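Local coordinates for protein triacylglycerol lipase (Yarrowia lipolytica, PDB 3O0D) that probably hydrolyses triacylglycerols, as an extracellular, glycosylated lipase of the alpha/beta-hydrolase fold, at residues Y133-T136 and Y137-G141; G172-L175 and K176-H180. One frame throughout, in Å; residues are numbered along the deposited sequence.

Contact 1 comes first along the chain, in the middle of helix 127-150; contact 2 follows at the C-terminal end of helix 163-177. In the sequence, strand 155-161 comes between these two helices; it lies in the large mixed sheet of the alpha/beta-hydrolase core. The contact centres are about 14 Å apart, yet the two regions touch where Tyr133 packs on Asn174. They also share a sugar: one N-acetylglucosamine, linked to Asn113, meets Tyr137 of contact 1 and His180 of contact 2. The glycan thus bridges the side of helix 127-150 and the C-terminal end of helix 163-177, while a second one is carried by contact 1 itself, on Asn134.

Contact 1: Y133-T136 and Y137-G141; sequences YNNT and YNQIG. With NAG (2-acetamido-2-deoxy-beta-D-glucopyranose), chain I; NAG (2-acetamido-2-deoxy-beta-D-glucopyranose), chain H.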
# COMPACT_ATOMS: atom_id res chain seq x y z
N TYR A 133 5.20 -10.22 -0.36
CA TYR A 133 4.04 -10.67 0.52
C TYR A 133 4.56 -11.85 1.38
O TYR A 133 4.45 -11.88 2.58
CB TYR A 133 2.81 -11.07 -0.27
CG TYR A 133 1.98 -11.93 0.68
CD1 TYR A 133 1.26 -11.34 1.68
CD2 TYR A 133 1.90 -13.33 0.49
CE1 TYR A 133 0.51 -12.14 2.63
CE2 TYR A 133 1.16 -14.11 1.40
CZ TYR A 133 0.47 -13.53 2.43
OH TYR A 133 -0.27 -14.32 3.31
N ASN A 134 5.21 -12.82 0.75
CA ASN A 134 5.66 -13.94 1.54
C ASN A 134 6.64 -13.62 2.56
O ASN A 134 6.64 -14.20 3.65
CB ASN A 134 6.21 -15.06 0.58
CG ASN A 134 5.38 -16.27 0.59
OD1 ASN A 134 4.16 -16.26 0.42
ND2 ASN A 134 6.11 -17.41 0.72
N ASN A 135 7.58 -12.74 2.21
CA ASN A 135 8.59 -12.33 3.09
C ASN A 135 7.99 -11.54 4.26
O ASN A 135 8.50 -11.57 5.35
CB ASN A 135 9.70 -11.52 2.32
CG ASN A 135 10.90 -11.33 3.12
OD1 ASN A 135 11.55 -12.34 3.66
ND2 ASN A 135 11.33 -10.12 3.23
N THR A 136 6.93 -10.83 4.01
CA THR A 136 6.25 -10.17 5.17
C THR A 136 5.61 -11.26 6.11
O THR A 136 5.89 -11.25 7.30
CB THR A 136 5.11 -9.24 4.72
OG1 THR A 136 5.53 -8.38 3.68
CG2 THR A 136 4.64 -8.33 5.95
N TYR A 137 4.90 -12.19 5.52
CA TYR A 137 4.21 -13.24 6.29
C TYR A 137 5.23 -14.04 7.14
O TYR A 137 5.09 -14.26 8.37
CB TYR A 137 3.40 -14.11 5.35
CG TYR A 137 2.56 -15.11 6.12
CD1 TYR A 137 1.24 -14.82 6.48
CD2 TYR A 137 3.13 -16.27 6.56
CE1 TYR A 137 0.50 -15.72 7.25
CE2 TYR A 137 2.41 -17.18 7.34
CZ TYR A 137 1.09 -16.89 7.67
OH TYR A 137 0.40 -17.83 8.42
N ASN A 138 6.32 -14.46 6.47
CA ASN A 138 7.27 -15.27 7.19
C ASN A 138 7.99 -14.58 8.26
O ASN A 138 8.48 -15.26 9.17
CB ASN A 138 8.27 -15.94 6.21
CG ASN A 138 7.60 -16.93 5.28
OD1 ASN A 138 8.11 -17.15 4.17
ND2 ASN A 138 6.51 -17.54 5.68
N GLN A 139 8.08 -13.20 8.23
CA GLN A 139 8.75 -12.49 9.29
C GLN A 139 7.85 -12.04 10.46
O GLN A 139 8.31 -11.86 11.57
CB GLN A 139 9.44 -11.22 8.75
CG GLN A 139 10.69 -11.51 7.79
CD GLN A 139 11.36 -10.23 7.41
OE1 GLN A 139 12.15 -9.66 8.16
NE2 GLN A 139 11.00 -9.74 6.25
N ILE A 140 6.60 -11.82 10.13
CA ILE A 140 5.69 -11.14 11.10
C ILE A 140 4.33 -11.80 11.31
O ILE A 140 3.63 -11.45 12.28
CB ILE A 140 5.51 -9.64 10.77
CG1 ILE A 140 5.20 -8.82 12.03
CG2 ILE A 140 4.50 -9.44 9.68
CD1 ILE A 140 6.25 -8.80 13.05
N GLY A 141 3.97 -12.76 10.47
CA GLY A 141 2.65 -13.30 10.48
C GLY A 141 2.27 -13.88 11.84
O GLY A 141 1.16 -13.57 12.35
C1 NAG I . 5.48 -18.72 0.80
C2 NAG I . 5.93 -19.67 -0.31
C3 NAG I . 5.48 -21.07 0.09
C4 NAG I . 5.85 -21.49 1.51
C5 NAG I . 5.42 -20.42 2.51
C6 NAG I . 6.01 -20.54 3.91
C7 NAG I . 6.10 -18.72 -2.54
C8 NAG I . 5.49 -18.43 -3.85
N2 NAG I . 5.36 -19.34 -1.59
O3 NAG I . 5.95 -22.04 -0.87
O4 NAG I . 5.11 -22.68 1.75
O5 NAG I . 5.89 -19.14 2.07
O6 NAG I . 5.12 -19.85 4.76
O7 NAG I . 7.26 -18.40 -2.33
C1 NAG H . -3.62 -17.32 8.40
C2 NAG H . -3.89 -16.03 9.21
C3 NAG H . -4.72 -16.40 10.43
C4 NAG H . -5.99 -17.15 10.02
C5 NAG H . -5.54 -18.38 9.27
C6 NAG H . -6.62 -19.41 8.90
C7 NAG H . -2.15 -14.30 9.10
C8 NAG H . -0.91 -13.71 9.72
N2 NAG H . -2.67 -15.38 9.69
O3 NAG H . -5.04 -15.19 11.14
O4 NAG H . -6.67 -17.60 11.20
O5 NAG H . -4.84 -17.92 8.09
O6 NAG H . -7.70 -18.72 8.38
O7 NAG H . -2.63 -13.83 8.09
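Tyr137 N to Tyr133 O (3.0 Å) and Asn138 N to Asn134 O (2.8 Å) are regular i to i+4 bonds of helix 127-150, which packs against the central sheet of this alpha/beta-hydrolase; one step on, Gln139 N makes weak bonds to both Asn135 O and Thr136 O. Gln139 adds a side-chain bond to this backbone: NE2 reaches Asn135 O at 3.2 Å from above the carbonyl plane, though Asn135 O lies close to the plane of the Gln139 amide. The same NE2 also bonds Val68 O, so the helix is tied to strand 68-75. On the sheet side, Thr136 CG2 and Ile140 CG2 meet methyl to methyl at 3.9 Å, near Phe59.

Tyr133 and Tyr137 run alongside each other on another side of the helix. CG trans to the backbone N in both (chi1 160° and -174°) sends the two rings the same way, which brings Tyr133 OH to 3.5 Å from Tyr137 CD1; that hydroxyl is also hydrogen-bonded with Ala112 O. Asn134 carries the N-linked sugar, with its OD1 held by Ala112 N. One turn on, Asn138 ND2 donates to O6 of that same sugar at 2.8 Å, bracing the glycan against the helix that bears it. The second sugar, linked to Asn113, brings its acetyl methyl C8 to 3.5 Å from Tyr137 CE1.

Contact 2: G172-L175 and K176-H180; sequences GINL and KVNGH. With NAG (2-acetamido-2-deoxy-beta-D-glucopyranose), chain H.
A Schellman motif closes helix 163-177, the helix that follows the probable nucleophile elbow of the lipase. Its main bond runs back from His180 N to Leu175 O at 2.8 Å, and Gly179 N completes the motif with a weak bond to Lys176 O. Gly179 sits at positive phi (96°), where a CB would be jammed against the preceding carbonyl oxygen. Before the turn the helix is regular: Lys176 N bonds Gly172 O at 2.9 Å, and Val177 N meets Ile173 O at 2.9 Å in an almost straight line. Asn178 is the first residue to leave helical geometry, and its N makes weak bonds to Asn174 O and Leu175 O.

The chain reversal brings His180 back beside Leu175, with Leu175 O at the edge of the imidazole, and the side chains meet at an angle, Leu175 CD2 to His180 CD2, 3.9 Å apart. With CG trans to the carbonyl carbon (chi1 -57°), the imidazole reaches the sugar linked to Asn113: His180 NE2 donates to its O3 at 2.9 Å, in the plane of the ring. Asp145 also bonds that sugar, so it is gripped from helix 127-150 as well.

Within the beta-alpha-beta unit, Leu175 and His180 pack on strand 155-161; outside it, Ile173 and Lys176 lie against helix 195-206, and Asn174 and His180 touch helix 127-150 at Tyr133 and Ile148.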
# COMPACT_ATOMS: atom_id res chain seq x y z
N GLY A 172 -3.19 -7.54 2.93
CA GLY A 172 -4.62 -7.29 3.23
C GLY A 172 -5.58 -8.31 2.63
O GLY A 172 -6.57 -8.77 3.25
N ILE A 173 -5.24 -8.77 1.44
CA ILE A 173 -6.02 -9.80 0.76
C ILE A 173 -5.91 -11.09 1.57
O ILE A 173 -6.97 -11.74 1.80
CB ILE A 173 -5.61 -9.99 -0.69
CG1 ILE A 173 -6.06 -8.76 -1.52
CG2 ILE A 173 -6.38 -11.23 -1.31
CD1 ILE A 173 -5.28 -8.69 -2.82
N ASN A 174 -4.71 -11.45 2.02
CA ASN A 174 -4.45 -12.63 2.93
C ASN A 174 -5.41 -12.54 4.16
O ASN A 174 -6.19 -13.43 4.41
CB ASN A 174 -2.99 -12.68 3.38
CG ASN A 174 -2.81 -13.24 4.71
OD1 ASN A 174 -2.30 -12.60 5.71
ND2 ASN A 174 -3.25 -14.50 4.81
N LEU A 175 -5.37 -11.39 4.85
CA LEU A 175 -6.16 -11.24 6.10
C LEU A 175 -7.67 -11.33 5.78
O LEU A 175 -8.44 -11.93 6.55
CB LEU A 175 -5.85 -9.87 6.72
CG LEU A 175 -4.51 -9.86 7.42
CD1 LEU A 175 -4.14 -8.35 7.86
CD2 LEU A 175 -4.39 -10.77 8.65
N LYS A 176 -8.10 -10.72 4.69
CA LYS A 176 -9.48 -10.66 4.29
C LYS A 176 -10.05 -12.05 3.87
O LYS A 176 -11.07 -12.48 4.36
CB LYS A 176 -9.61 -9.65 3.17
CG LYS A 176 -10.91 -9.69 2.43
CD LYS A 176 -11.96 -8.94 3.14
CE LYS A 176 -12.36 -7.71 2.32
NZ LYS A 176 -13.51 -7.04 2.96
N VAL A 177 -9.35 -12.79 3.05
CA VAL A 177 -9.81 -14.14 2.77
C VAL A 177 -9.69 -15.08 3.98
O VAL A 177 -10.34 -16.09 4.01
CB VAL A 177 -9.15 -14.81 1.51
CG1 VAL A 177 -9.35 -14.04 0.30
CG2 VAL A 177 -7.81 -15.14 1.74
N ASN A 178 -8.86 -14.75 4.94
CA ASN A 178 -8.69 -15.59 6.14
C ASN A 178 -9.53 -15.15 7.35
O ASN A 178 -9.19 -15.46 8.49
CB ASN A 178 -7.25 -15.79 6.54
CG ASN A 178 -6.52 -16.70 5.52
OD1 ASN A 178 -5.56 -16.28 4.82
ND2 ASN A 178 -7.02 -17.93 5.40
N GLY A 179 -10.58 -14.38 7.04
CA GLY A 179 -11.64 -14.11 8.03
C GLY A 179 -11.52 -12.82 8.81
O GLY A 179 -12.23 -12.62 9.83
N HIS A 180 -10.55 -12.00 8.45
CA HIS A 180 -10.41 -10.73 9.15
C HIS A 180 -11.01 -9.63 8.24
O HIS A 180 -11.45 -9.88 7.09
CB HIS A 180 -8.92 -10.44 9.45
CG HIS A 180 -8.25 -11.51 10.25
ND1 HIS A 180 -8.30 -11.54 11.62
CD2 HIS A 180 -7.54 -12.62 9.88
CE1 HIS A 180 -7.59 -12.56 12.08
NE2 HIS A 180 -7.13 -13.25 11.04
C1 NAG H . -3.62 -17.32 8.40
C2 NAG H . -3.89 -16.03 9.21
C3 NAG H . -4.72 -16.40 10.43
C4 NAG H . -5.99 -17.15 10.02
C5 NAG H . -5.54 -18.38 9.27
C6 NAG H . -6.62 -19.41 8.90
C7 NAG H . -2.15 -14.30 9.10
C8 NAG H . -0.91 -13.71 9.72
N2 NAG H . -2.67 -15.38 9.69
O3 NAG H . -5.04 -15.19 11.14
O4 NAG H . -6.67 -17.60 11.20
O5 NAG H . -4.84 -17.92 8.09
O6 NAG H . -7.70 -18.72 8.38
O7 NAG H . -2.63 -13.83 8.09